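Local coordinates for bifunctional protein PutA (Bdellovibrio bacteriovorus, PDB 5UR2) that probably oxidises proline to glutamate in two steps, with a flavin-dependent proline dehydrogenase and an NAD-dependent L-glutamate gamma-semialdehyde dehydrogenase in one chain, at residues P128-A133 and E402-G407; W168-A173 and K232-N237; R221-F226 and P260-Y265. All blocks are in the same frame, centred on the assembly; numbering follows the deposited sequence.

Contact 1 of 3, residues P128-A133 and E402-G407; sequences PVLKKA and EYAPVG. With P5F (N-propargylglycine-modified flavin adenine dinucleotide), chain F.
The last strand of the proline dehydrogenase barrel, 400-406, turns one face to helix 123-135, which precedes the first strand, 138-144, and its other face to the modified flavin. On the helix side Leu130 reaches Ala404 with one methyl branch, CD2 lying 3.9 Å from Ala404 CB. With CG anti to the carbonyl carbon (chi1 -55°), the leucine branch comes nearer the strand than its CB bond alone would bring it. Nearly one turn on, Ala133 CB points at Glu402, and the carboxylate oxygen Glu402 OE1 stops 3.8 Å from that methyl, in van der Waals contact and without a hydrogen bond. The other oxygen, Glu402 OE2, is taken by a salt bridge to Lys390, so the charge of this buried carboxylate is probably balanced by Lys390, not by helix 123-135. The strand itself is held by backbone bonds from Glu402 and Ala404 to strand 138-144, closing the barrel between its eighth and first strands. Between these two residues Tyr403 faces the flavin. Its CG is anti to the backbone N (chi1 -171°), which carries the phenol along the modified cofactor: Tyr403 CB is 3.5 Å from the ring methyl C7M of P5F, and Tyr403 OH is 3.4 Å from C21 of the inactivator-derived link. The ring meets C21 obliquely, while its hydroxyl is hydrogen-bonded to Lys198. The chemistry is thus divided by strand face: apolar groups of Leu130, Ala133 and Ala404 and a carboxylate paired with Lys390 pack under the helix, and a hydrogen-bonded phenol lines the flavin pocket.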
# COMPACT_ATOMS: atom_id res chain seq x y z
N PRO B 128 8.59 -33.20 -56.57
CA PRO B 128 9.52 -32.61 -57.55
C PRO B 128 10.59 -31.75 -56.92
O PRO B 128 11.71 -31.69 -57.44
CB PRO B 128 8.59 -31.79 -58.47
CG PRO B 128 7.38 -31.51 -57.64
CD PRO B 128 7.21 -32.73 -56.78
N VAL B 129 10.30 -31.10 -55.79
CA VAL B 129 11.33 -30.32 -55.11
C VAL B 129 12.44 -31.23 -54.59
O VAL B 129 13.62 -30.90 -54.70
CB VAL B 129 10.69 -29.48 -53.99
CG1 VAL B 129 11.75 -28.78 -53.16
CG2 VAL B 129 9.74 -28.48 -54.59
N LEU B 130 12.07 -32.38 -54.02
CA LEU B 130 13.06 -33.34 -53.53
C LEU B 130 13.92 -33.88 -54.67
O LEU B 130 15.13 -34.07 -54.51
CB LEU B 130 12.35 -34.50 -52.84
CG LEU B 130 11.37 -34.21 -51.70
CD1 LEU B 130 10.86 -35.53 -51.13
CD2 LEU B 130 12.00 -33.35 -50.61
N LYS B 131 13.30 -34.16 -55.82
CA LYS B 131 14.06 -34.70 -56.94
C LYS B 131 14.96 -33.65 -57.55
O LYS B 131 16.07 -33.96 -57.99
CB LYS B 131 13.10 -35.29 -57.98
CG LYS B 131 12.53 -36.65 -57.59
CD LYS B 131 11.36 -37.01 -58.49
CE LYS B 131 11.25 -38.52 -58.72
NZ LYS B 131 9.98 -38.90 -59.39
N LYS B 132 14.50 -32.39 -57.58
CA LYS B 132 15.35 -31.30 -58.05
C LYS B 132 16.55 -31.12 -57.14
O LYS B 132 17.68 -30.91 -57.61
CB LYS B 132 14.54 -30.01 -58.15
CG LYS B 132 15.36 -28.77 -58.46
CD LYS B 132 14.51 -27.70 -59.12
CE LYS B 132 14.58 -26.39 -58.37
NZ LYS B 132 13.98 -25.29 -59.17
N ALA B 133 16.34 -31.22 -55.82
CA ALA B 133 17.46 -31.15 -54.90
C ALA B 133 18.45 -32.28 -55.17
O ALA B 133 19.67 -32.07 -55.12
CB ALA B 133 16.95 -31.19 -53.45
N GLU B 402 18.92 -31.84 -46.76
CA GLU B 402 18.03 -30.73 -46.45
C GLU B 402 16.83 -31.22 -45.65
O GLU B 402 16.14 -32.15 -46.08
CB GLU B 402 17.54 -30.03 -47.71
CG GLU B 402 18.52 -29.10 -48.37
CD GLU B 402 17.86 -28.29 -49.47
OE1 GLU B 402 17.46 -28.92 -50.47
OE2 GLU B 402 17.75 -27.05 -49.34
N TYR B 403 16.59 -30.59 -44.51
CA TYR B 403 15.36 -30.78 -43.77
C TYR B 403 14.19 -30.25 -44.60
O TYR B 403 14.15 -29.06 -44.95
CB TYR B 403 15.45 -30.06 -42.43
CG TYR B 403 14.33 -30.38 -41.50
CD1 TYR B 403 14.30 -31.57 -40.78
CD2 TYR B 403 13.28 -29.47 -41.32
CE1 TYR B 403 13.25 -31.86 -39.91
CE2 TYR B 403 12.23 -29.74 -40.45
CZ TYR B 403 12.22 -30.94 -39.75
OH TYR B 403 11.17 -31.21 -38.90
N ALA B 404 13.23 -31.12 -44.91
CA ALA B 404 12.22 -30.84 -45.92
C ALA B 404 10.83 -30.83 -45.28
O ALA B 404 10.15 -31.86 -45.22
CB ALA B 404 12.29 -31.88 -47.04
N PRO B 405 10.37 -29.68 -44.79
CA PRO B 405 9.04 -29.64 -44.20
C PRO B 405 7.97 -29.74 -45.27
O PRO B 405 8.11 -29.18 -46.37
CB PRO B 405 8.99 -28.28 -43.49
CG PRO B 405 10.41 -27.74 -43.54
CD PRO B 405 11.03 -28.37 -44.75
N VAL B 406 6.90 -30.44 -44.93
CA VAL B 406 5.72 -30.62 -45.75
C VAL B 406 4.52 -30.33 -44.87
O VAL B 406 4.44 -30.86 -43.75
CB VAL B 406 5.63 -32.06 -46.31
CG1 VAL B 406 4.42 -32.23 -47.18
CG2 VAL B 406 6.90 -32.43 -47.07
N GLY B 407 3.58 -29.52 -45.34
CA GLY B 407 2.39 -29.31 -44.54
C GLY B 407 1.55 -28.13 -44.97
O GLY B 407 1.90 -27.36 -45.86
PA P5F F . 23.92 -20.82 -34.69
O1A P5F F . 25.45 -21.10 -34.76
O2A P5F F . 23.48 -19.45 -34.86
O5B P5F F . 23.26 -21.15 -33.38
C5B P5F F . 22.00 -20.66 -32.94
C4B P5F F . 21.55 -21.51 -31.74
O4B P5F F . 22.26 -21.24 -30.56
C3B P5F F . 20.11 -21.38 -31.33
O3B P5F F . 19.26 -22.09 -32.15
C2B P5F F . 20.12 -21.91 -29.95
O2B P5F F . 20.09 -23.30 -29.99
C1B P5F F . 21.45 -21.47 -29.44
N9A P5F F . 21.41 -20.26 -28.66
C8A P5F F . 20.94 -19.01 -29.05
N7A P5F F . 21.11 -18.15 -28.03
C5A P5F F . 21.71 -18.81 -26.95
C6A P5F F . 22.10 -18.44 -25.67
N6A P5F F . 21.92 -17.09 -25.20
N1A P5F F . 22.65 -19.35 -24.83
C2A P5F F . 22.84 -20.62 -25.23
N3A P5F F . 22.45 -21.02 -26.47
C4A P5F F . 21.90 -20.16 -27.34
N1 P5F F . 16.30 -28.30 -33.10
C2 P5F F . 15.76 -29.11 -32.04
O2 P5F F . 15.78 -28.61 -30.76
N3 P5F F . 15.22 -30.41 -32.31
C4 P5F F . 15.18 -30.95 -33.62
O4 P5F F . 14.64 -32.23 -33.81
C4X P5F F . 15.74 -30.09 -34.74
N5 P5F F . 15.64 -30.49 -36.14
C5X P5F F . 16.57 -29.83 -37.07
C6 P5F F . 16.95 -30.50 -38.35
C7 P5F F . 17.91 -29.91 -39.21
C7M P5F F . 18.28 -30.61 -40.50
C8 P5F F . 18.53 -28.68 -38.85
C8M P5F F . 19.57 -28.02 -39.74
C9 P5F F . 18.19 -28.03 -37.64
C9A P5F F . 17.17 -28.65 -36.74
N10 P5F F . 16.83 -27.99 -35.48
C10 P5F F . 16.27 -28.82 -34.45
C1' P5F F . 17.22 -26.59 -35.17
C2' P5F F . 18.65 -26.48 -34.65
O2' P5F F . 18.71 -27.06 -33.40
C3' P5F F . 19.20 -25.05 -34.57
O3' P5F F . 18.43 -24.34 -33.67
C4' P5F F . 19.21 -24.29 -35.88
O4' P5F F . 19.34 -25.22 -36.90
C5' P5F F . 20.23 -23.14 -35.97
O5' P5F F . 21.48 -23.43 -35.38
P P5F F . 22.92 -23.03 -36.00
O1P P5F F . 24.15 -23.95 -35.65
O2P P5F F . 22.54 -22.85 -37.51
O3P P5F F . 23.00 -21.42 -35.70
C21 P5F F . 13.03 -30.25 -36.24
C22 P5F F . 14.37 -30.48 -36.24
C23 P5F F . 12.09 -31.01 -35.29

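Contact 2 of 3, residues W168-A173 and K232-N237; sequences WLAKDA and KGVFVN
Ala170 sets its methyl group against two residues of 232-237. Ala170 CB lies 3.7 Å from Lys232 CB and 3.9 Å from Val234 CG2, and no hydrogen bond crosses between the segments. Lys232 touches through the root of its chain: CG is 4.2 Å from Ala170 CB, and beyond it the chain bends at chi2 (-58°), leaving the ammonium group outside the apolar contact. Lys232 NZ ends 5.8 Å from Lys171 NZ, a pair of like charges that probably disfavour closer approach; Lys171 NZ has a salt bridge to Glu174. Val234 uses the branch that stands anti to its carbonyl carbon, while CG1 is anti to the backbone N (chi1 164°). The small alanine allows the backbones to come close, with the CA atoms of Ala170 and Lys232 6.3 Å apart. Between the two touching residues the chain reverses at Gly233, whose positive phi of 71° ends helix 211-232 in a Schellman motif and leads into strand 235-238. This is the helix-to-strand connection of a beta/alpha barrel: helix 152-173 packs beside the turn that feeds the third strand. That strand is set by backbone bonds from Phe235 to Val193 and Val195 at the start of one neighbouring strand, and from Val236 to Phe267 and Gly269 at the start of the other. On the helix, Leu169 leans on Trp176 and Val193, and Asp172 OD2 takes a hydrogen bond from Trp176 NE1.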
# COMPACT_ATOMS: atom_id res chain seq x y z
N TRP B 168 4.65 -44.52 -49.91
CA TRP B 168 4.58 -43.84 -51.20
C TRP B 168 5.94 -43.29 -51.66
O TRP B 168 6.27 -43.37 -52.85
CB TRP B 168 3.53 -42.73 -51.09
CG TRP B 168 3.49 -41.81 -52.22
CD1 TRP B 168 2.79 -41.96 -53.37
CD2 TRP B 168 4.16 -40.55 -52.31
NE1 TRP B 168 2.99 -40.88 -54.19
CE2 TRP B 168 3.82 -39.99 -53.56
CE3 TRP B 168 5.00 -39.84 -51.45
CZ2 TRP B 168 4.31 -38.76 -53.98
CZ3 TRP B 168 5.49 -38.61 -51.87
CH2 TRP B 168 5.14 -38.08 -53.12
N LEU B 169 6.73 -42.72 -50.74
CA LEU B 169 8.05 -42.21 -51.13
C LEU B 169 9.02 -43.34 -51.47
O LEU B 169 9.79 -43.24 -52.43
CB LEU B 169 8.64 -41.32 -50.04
CG LEU B 169 8.79 -39.85 -50.39
CD1 LEU B 169 9.53 -39.09 -49.30
CD2 LEU B 169 9.51 -39.72 -51.73
N ALA B 170 9.02 -44.42 -50.68
CA ALA B 170 9.84 -45.57 -51.03
C ALA B 170 9.47 -46.10 -52.41
O ALA B 170 10.35 -46.42 -53.23
CB ALA B 170 9.71 -46.67 -49.97
N LYS B 171 8.16 -46.15 -52.71
CA LYS B 171 7.70 -46.66 -54.00
C LYS B 171 8.21 -45.79 -55.15
O LYS B 171 8.71 -46.31 -56.15
CB LYS B 171 6.18 -46.75 -54.01
CG LYS B 171 5.59 -47.26 -55.35
CD LYS B 171 6.14 -48.64 -55.74
CE LYS B 171 5.78 -49.73 -54.73
NZ LYS B 171 6.46 -51.02 -55.04
N ASP B 172 8.09 -44.47 -55.02
CA ASP B 172 8.58 -43.61 -56.09
C ASP B 172 10.10 -43.70 -56.22
O ASP B 172 10.64 -43.65 -57.33
CB ASP B 172 8.13 -42.16 -55.86
CG ASP B 172 8.27 -41.30 -57.10
OD1 ASP B 172 7.36 -41.36 -57.96
OD2 ASP B 172 9.27 -40.57 -57.22
N ALA B 173 10.81 -43.83 -55.10
CA ALA B 173 12.27 -43.88 -55.15
C ALA B 173 12.81 -45.14 -55.82
O ALA B 173 14.00 -45.18 -56.15
CB ALA B 173 12.85 -43.73 -53.75
N LYS B 232 11.06 -51.03 -45.89
CA LYS B 232 11.20 -50.37 -47.17
C LYS B 232 12.61 -49.83 -47.42
O LYS B 232 12.83 -49.19 -48.45
CB LYS B 232 10.19 -49.22 -47.30
CG LYS B 232 8.72 -49.62 -47.20
CD LYS B 232 8.31 -50.65 -48.25
CE LYS B 232 6.77 -50.74 -48.33
NZ LYS B 232 6.27 -51.80 -49.25
N GLY B 233 13.56 -50.08 -46.51
CA GLY B 233 14.88 -49.51 -46.69
C GLY B 233 14.92 -48.01 -46.49
O GLY B 233 15.75 -47.32 -47.08
N VAL B 234 14.00 -47.50 -45.69
CA VAL B 234 13.86 -46.08 -45.44
C VAL B 234 14.58 -45.73 -44.15
O VAL B 234 14.57 -46.50 -43.19
CB VAL B 234 12.36 -45.72 -45.41
CG1 VAL B 234 12.11 -44.35 -44.79
CG2 VAL B 234 11.78 -45.80 -46.82
N PHE B 235 15.23 -44.57 -44.13
CA PHE B 235 15.81 -44.02 -42.91
C PHE B 235 14.72 -43.33 -42.10
O PHE B 235 13.97 -42.50 -42.63
CB PHE B 235 16.93 -43.04 -43.25
CG PHE B 235 17.82 -42.70 -42.08
CD1 PHE B 235 17.35 -41.89 -41.04
CD2 PHE B 235 19.11 -43.18 -42.01
CE1 PHE B 235 18.16 -41.58 -39.95
CE2 PHE B 235 19.93 -42.88 -40.93
CZ PHE B 235 19.45 -42.07 -39.89
N VAL B 236 14.61 -43.68 -40.82
CA VAL B 236 13.64 -43.07 -39.92
C VAL B 236 14.38 -42.37 -38.80
O VAL B 236 15.13 -43.01 -38.04
CB VAL B 236 12.63 -44.08 -39.37
CG1 VAL B 236 11.56 -43.35 -38.58
CG2 VAL B 236 12.02 -44.85 -40.51
N ASN B 237 14.18 -41.06 -38.70
CA ASN B 237 14.81 -40.23 -37.68
C ASN B 237 13.76 -39.74 -36.70
O ASN B 237 12.70 -39.25 -37.10
CB ASN B 237 15.53 -39.03 -38.33
CG ASN B 237 16.49 -38.36 -37.38
OD1 ASN B 237 16.07 -37.57 -36.53
ND2 ASN B 237 17.77 -38.68 -37.51

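Contact 3 of 3, residues R221-F226 and P260-Y265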
# COMPACT_ATOMS: atom_id res chain seq x y z
N ARG B 221 3.16 -46.74 -30.60
CA ARG B 221 2.75 -45.92 -31.73
C ARG B 221 3.89 -45.74 -32.73
O ARG B 221 3.64 -45.67 -33.94
CB ARG B 221 2.25 -44.56 -31.25
CG ARG B 221 1.15 -44.64 -30.19
CD ARG B 221 -0.20 -44.98 -30.78
NE ARG B 221 -1.23 -45.18 -29.76
CZ ARG B 221 -2.03 -44.24 -29.27
NH1 ARG B 221 -1.93 -42.99 -29.69
NH2 ARG B 221 -2.95 -44.56 -28.36
N LEU B 222 5.13 -45.69 -32.24
CA LEU B 222 6.31 -45.55 -33.10
C LEU B 222 6.64 -46.85 -33.82
O LEU B 222 7.11 -46.83 -34.96
CB LEU B 222 7.53 -45.10 -32.30
CG LEU B 222 8.05 -43.69 -32.52
CD1 LEU B 222 9.42 -43.54 -31.87
CD2 LEU B 222 8.11 -43.39 -33.99
N ARG B 223 6.42 -47.98 -33.15
CA ARG B 223 6.87 -49.26 -33.68
C ARG B 223 6.43 -49.53 -35.12
O ARG B 223 7.29 -49.89 -35.93
CB ARG B 223 6.41 -50.39 -32.74
CG ARG B 223 6.97 -51.77 -33.10
CD ARG B 223 6.64 -52.82 -32.03
NE ARG B 223 7.30 -52.56 -30.74
CZ ARG B 223 6.69 -52.08 -29.65
NH1 ARG B 223 5.39 -51.79 -29.66
NH2 ARG B 223 7.40 -51.91 -28.55
N PRO B 224 5.16 -49.35 -35.51
CA PRO B 224 4.81 -49.62 -36.92
C PRO B 224 5.50 -48.69 -37.91
O PRO B 224 5.77 -49.11 -39.04
CB PRO B 224 3.29 -49.42 -36.96
CG PRO B 224 2.85 -49.36 -35.52
CD PRO B 224 4.00 -48.87 -34.74
N VAL B 225 5.79 -47.44 -37.51
CA VAL B 225 6.50 -46.52 -38.40
C VAL B 225 7.94 -46.98 -38.57
O VAL B 225 8.47 -47.02 -39.69
CB VAL B 225 6.45 -45.07 -37.86
CG1 VAL B 225 7.17 -44.14 -38.84
CG2 VAL B 225 5.04 -44.63 -37.61
N PHE B 226 8.61 -47.30 -37.46
CA PHE B 226 9.97 -47.83 -37.56
C PHE B 226 9.98 -49.14 -38.34
O PHE B 226 10.89 -49.38 -39.14
CB PHE B 226 10.56 -48.05 -36.17
CG PHE B 226 11.21 -46.83 -35.59
CD1 PHE B 226 10.60 -45.59 -35.68
CD2 PHE B 226 12.44 -46.92 -34.96
CE1 PHE B 226 11.20 -44.46 -35.15
CE2 PHE B 226 13.05 -45.79 -34.42
CZ PHE B 226 12.43 -44.56 -34.52
N PRO B 260 14.29 -57.13 -30.59
CA PRO B 260 14.82 -58.13 -31.54
C PRO B 260 14.63 -57.80 -33.02
O PRO B 260 15.58 -57.91 -33.81
CB PRO B 260 14.04 -59.40 -31.15
CG PRO B 260 13.78 -59.24 -29.70
CD PRO B 260 13.56 -57.76 -29.47
N GLU B 261 13.43 -57.37 -33.41
CA GLU B 261 13.18 -57.14 -34.83
C GLU B 261 13.93 -55.92 -35.37
O GLU B 261 14.02 -55.77 -36.59
CB GLU B 261 11.67 -56.98 -35.07
CG GLU B 261 11.10 -55.64 -34.59
CD GLU B 261 9.61 -55.48 -34.90
OE1 GLU B 261 9.20 -55.67 -36.07
OE2 GLU B 261 8.84 -55.15 -33.97
N PHE B 262 14.45 -55.05 -34.50
CA PHE B 262 15.12 -53.82 -34.95
C PHE B 262 16.62 -53.77 -34.71
O PHE B 262 17.29 -52.91 -35.29
CB PHE B 262 14.51 -52.59 -34.26
CG PHE B 262 13.05 -52.38 -34.55
CD1 PHE B 262 12.60 -52.17 -35.84
CD2 PHE B 262 12.13 -52.37 -33.51
CE1 PHE B 262 11.25 -51.96 -36.10
CE2 PHE B 262 10.78 -52.17 -33.76
CZ PHE B 262 10.34 -51.96 -35.06
N LYS B 263 17.17 -54.64 -33.86
CA LYS B 263 18.51 -54.38 -33.34
C LYS B 263 19.60 -54.46 -34.40
O LYS B 263 20.75 -54.14 -34.09
CB LYS B 263 18.82 -55.29 -32.14
CG LYS B 263 19.06 -56.76 -32.41
CD LYS B 263 18.99 -57.54 -31.09
CE LYS B 263 19.55 -56.73 -29.92
NZ LYS B 263 19.21 -57.31 -28.59
N ASN B 264 19.30 -54.92 -35.62
CA ASN B 264 20.30 -55.05 -36.67
C ASN B 264 20.19 -53.96 -37.73
O ASN B 264 20.98 -53.96 -38.68
CB ASN B 264 20.14 -56.41 -37.34
CG ASN B 264 20.43 -57.54 -36.40
OD1 ASN B 264 21.51 -57.63 -35.81
ND2 ASN B 264 19.43 -58.38 -36.18
N TYR B 265 19.27 -53.01 -37.59
CA TYR B 265 19.07 -51.97 -38.59
C TYR B 265 19.86 -50.73 -38.21
O TYR B 265 19.73 -50.23 -37.09
CB TYR B 265 17.58 -51.65 -38.72
CG TYR B 265 17.22 -50.87 -39.97
CD1 TYR B 265 17.44 -51.41 -41.24
CD2 TYR B 265 16.62 -49.61 -39.88
CE1 TYR B 265 17.09 -50.70 -42.39
CE2 TYR B 265 16.28 -48.90 -41.02
CZ TYR B 265 16.51 -49.44 -42.27
OH TYR B 265 16.16 -48.74 -43.40
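Phe262 lays the far end of its ring, CE1, CZ and CE2, against helix 211-232, meeting the aliphatic part of Arg223 and the root of Phe226. Arg223 CG sits at the ring edge, in its plane, 3.9 Å from Phe262 CE2. Farther round, Phe262 CE1 lies 4.0 Å from Phe226 CB, and the backbone oxygen Arg223 O lies oblique to the ring, 3.8 Å from Phe262 CZ. One ring face is covered from within the loop: Glu261 CG stands 3.5 Å above the ring plane, over its centre. Glu261 reaches that place with CG between the backbone N and the carbonyl carbon (chi1 74°), its chain then running extended to the helix. There its carboxylate lies nearly parallel to the Arg223 guanidinium, at its edge and close to its plane, the planes 6° apart, yet Glu261 OE2 is 4.4 Å from Arg223 NE, beyond a salt bridge. The firm charge partners are elsewhere: Arg223 pairs with Asp220 and Glu259, and Glu261 with Arg227. The Phe226 ring leads away from the loop and stacks on Phe268. A type I beta turn from Phe262 to Tyr265 brings the chain toward strand 268-273, as a helix-to-strand loop of a TIM barrel does against the neighbouring outer helix.

How the contacts relate
All three contacts belong to the proline dehydrogenase barrel, and contact 2 joins the other two. It meets contact 1 through the salt bridge Lys131 NZ to Asp172 OD2, 2.8 Å, with Leu130 CD1 packed 4.2 Å from Leu169 CD1. On its other side, Tyr265 OH is probably hydrogen-bonded to Val234 O at 2.8 Å, and Val236 CG1 lies 3.6 Å from Phe226 CE1. Contacts 1 and 3 do not touch; their nearest atoms are about 13 Å apart. Contact 1 alone reaches the modified flavin, through Tyr403, whereas the Phe226 side chain in contact 3 remains about 13 Å from that ligand.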